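Aspartate-semialdehyde dehydrogenase (Vibrio cholerae, PDB 2QZ9) catalyses the NADPH-dependent reductive dephosphorylation of L-aspartyl-4-phosphate to L-aspartate-semialdehyde, a shared step on the routes to lysine, methionine and threonine. Local coordinates at residues A[157-162]-A[242-247]. Residues are numbered along the deposited sequence; the frame is centred on the assembly and turned at random.
Sequences YQSVSG and YGHAEA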
loop_
_atom_site.group_PDB
_atom_site.type_symbol
_atom_site.label_atom_id
_atom_site.label_comp_id
_atom_site.label_asym_id
_atom_site.label_seq_id
_atom_site.Cartn_x
_atom_site.Cartn_y
_atom_site.Cartn_z
ATOM N N TYR A 157 -2.283 -4.272 -1.098
ATOM C CA TYR A 157 -3.249 -3.200 -1.032
ATOM C C TYR A 157 -4.562 -3.949 -1.230
ATOM O O TYR A 157 -5.053 -4.069 -2.353
ATOM C CB TYR A 157 -2.955 -2.179 -2.148
ATOM C CG TYR A 157 -1.600 -1.500 -1.982
ATOM C CD1 TYR A 157 -0.402 -2.196 -2.216
ATOM C CD2 TYR A 157 -1.514 -0.168 -1.570
ATOM C CE1 TYR A 157 0.835 -1.584 -2.033
ATOM C CE2 TYR A 157 -0.276 0.453 -1.404
ATOM C CZ TYR A 157 0.886 -0.266 -1.632
ATOM O OH TYR A 157 2.090 0.343 -1.446
ATOM N N GLN A 158 -5.084 -4.500 -0.133
ATOM C CA GLN A 158 -6.181 -5.473 -0.201
ATOM C C GLN A 158 -7.564 -4.890 0.088
ATOM O O GLN A 158 -7.772 -4.209 1.087
ATOM C CB GLN A 158 -5.898 -6.681 0.724
ATOM C CG GLN A 158 -4.816 -7.606 0.148
ATOM C CD GLN A 158 -4.458 -8.776 1.054
ATOM O OE1 GLN A 158 -3.394 -8.788 1.681
ATOM N NE2 GLN A 158 -5.338 -9.771 1.117
ATOM N N SER A 159 -8.506 -5.178 -0.799
ATOM C CA SER A 159 -9.859 -4.638 -0.697
ATOM C C SER A 159 -10.668 -5.300 0.418
ATOM O O SER A 159 -10.364 -6.439 0.846
ATOM C CB SER A 159 -10.581 -4.780 -2.026
ATOM O OG SER A 159 -10.698 -6.141 -2.384
ATOM N N VAL A 160 -11.691 -4.579 0.879
ATOM C CA VAL A 160 -12.526 -5.005 2.008
ATOM C C VAL A 160 -13.402 -6.210 1.668
ATOM O O VAL A 160 -13.941 -6.850 2.565
ATOM C CB VAL A 160 -13.421 -3.842 2.570
ATOM C CG1 VAL A 160 -12.561 -2.736 3.175
ATOM C CG2 VAL A 160 -14.335 -3.287 1.487
ATOM N N SER A 161 -13.540 -6.508 0.378
ATOM C CA SER A 161 -14.292 -7.670 -0.086
ATOM C C SER A 161 -13.608 -9.000 0.245
ATOM O O SER A 161 -14.154 -10.073 -0.053
ATOM C CB SER A 161 -14.547 -7.597 -1.588
ATOM O OG SER A 161 -13.338 -7.727 -2.310
ATOM N N GLY A 162 -12.411 -8.923 0.829
ATOM C CA GLY A 162 -11.710 -10.097 1.326
ATOM C C GLY A 162 -12.263 -10.475 2.682
ATOM O O GLY A 162 -12.177 -11.630 3.085
ATOM N N TYR A 242 -13.487 -3.927 -4.480
ATOM C CA TYR A 242 -13.079 -5.168 -5.143
ATOM C C TYR A 242 -11.677 -5.060 -5.753
ATOM O O TYR A 242 -11.227 -3.961 -6.107
ATOM C CB TYR A 242 -14.099 -5.547 -6.229
ATOM C CG TYR A 242 -15.531 -5.296 -5.787
ATOM C CD1 TYR A 242 -16.174 -6.170 -4.906
ATOM C CD2 TYR A 242 -16.224 -4.167 -6.224
ATOM C CE1 TYR A 242 -17.485 -5.932 -4.481
ATOM C CE2 TYR A 242 -17.534 -3.920 -5.812
ATOM C CZ TYR A 242 -18.152 -4.805 -4.938
ATOM O OH TYR A 242 -19.443 -4.559 -4.532
ATOM N N GLY A 243 -11.005 -6.205 -5.874
ATOM C CA GLY A 243 -9.646 -6.287 -6.419
ATOM C C GLY A 243 -8.555 -6.148 -5.361
ATOM O O GLY A 243 -8.682 -5.370 -4.426
ATOM N N HIS A 244 -7.474 -6.909 -5.508
ATOM C CA HIS A 244 -6.287 -6.690 -4.680
ATOM C C HIS A 244 -5.156 -6.242 -5.572
ATOM O O HIS A 244 -5.087 -6.635 -6.721
ATOM C CB HIS A 244 -5.856 -7.953 -3.933
ATOM C CG HIS A 244 -6.845 -8.429 -2.921
ATOM N ND1 HIS A 244 -6.850 -9.724 -2.439
ATOM C CD2 HIS A 244 -7.861 -7.793 -2.302
ATOM C CE1 HIS A 244 -7.822 -9.855 -1.555
ATOM N NE2 HIS A 244 -8.454 -8.700 -1.457
ATOM N N ALA A 245 -4.276 -5.416 -5.023
ATOM C CA ALA A 245 -3.076 -4.990 -5.714
ATOM C C ALA A 245 -1.876 -5.345 -4.844
ATOM O O ALA A 245 -1.987 -5.396 -3.623
ATOM C CB ALA A 245 -3.128 -3.498 -5.972
ATOM N N GLU A 246 -0.739 -5.601 -5.479
ATOM C CA GLU A 246 0.486 -5.929 -4.760
ATOM C C GLU A 246 1.675 -5.226 -5.380
ATOM O O GLU A 246 1.845 -5.177 -6.591
ATOM C CB GLU A 246 0.761 -7.433 -4.782
ATOM C CG GLU A 246 -0.264 -8.274 -4.050
ATOM C CD GLU A 246 -0.275 -9.720 -4.507
ATOM O OE1 GLU A 246 0.337 -10.059 -5.549
ATOM O OE2 GLU A 246 -0.911 -10.525 -3.809
ATOM N N ALA A 247 2.508 -4.703 -4.507
ATOM C CA ALA A 247 3.800 -4.211 -4.888
ATOM C C ALA A 247 4.827 -5.323 -4.657
ATOM O O ALA A 247 5.089 -5.700 -3.510
ATOM C CB ALA A 247 4.110 -3.025 -4.016
#
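The side chain of Gln158 crosses one face of the His244 imidazole. CB of Gln158 starts 3.8 Å from CD2 of His244. CG of Gln158, set anti to the carbonyl carbon (chi1 -74°), sits almost squarely over the face as a CH-pi contact, 3.8 Å from the centroid of the His244 ring. From there the extended chain passes to the far end of the ring, where NE2 of Gln158 stands 3.6 Å from CE1 of His244, the amide plane turned 66° from the imidazole. NE2 of Gln158 is hydrogen-bonded to Glu212 and its OE1 to Thr156. These residues lie at the active-site end of two neighbouring antiparallel strands, 149-158 and 244-252, of the dimerisation domain's mixed sheet: Gln158 is a predicted substrate ligand, and His244, the predicted proton acceptor, reaches the catalytic Cys131. At the neighbouring pair, Tyr157 N donates to Ala245 O (2.8 Å), and Ala245 N bonds back to Tyr157 O (3.1 Å). On the sheet face carrying these two residues, Tyr157 CE1 packs on Ala247 CB at 4.1 Å, while its ring stacks on Tyr157 of the second subunit. Next along the chain, Ser159 OG donates to Gly243 O (3.0 Å) from well above the carbonyl plane.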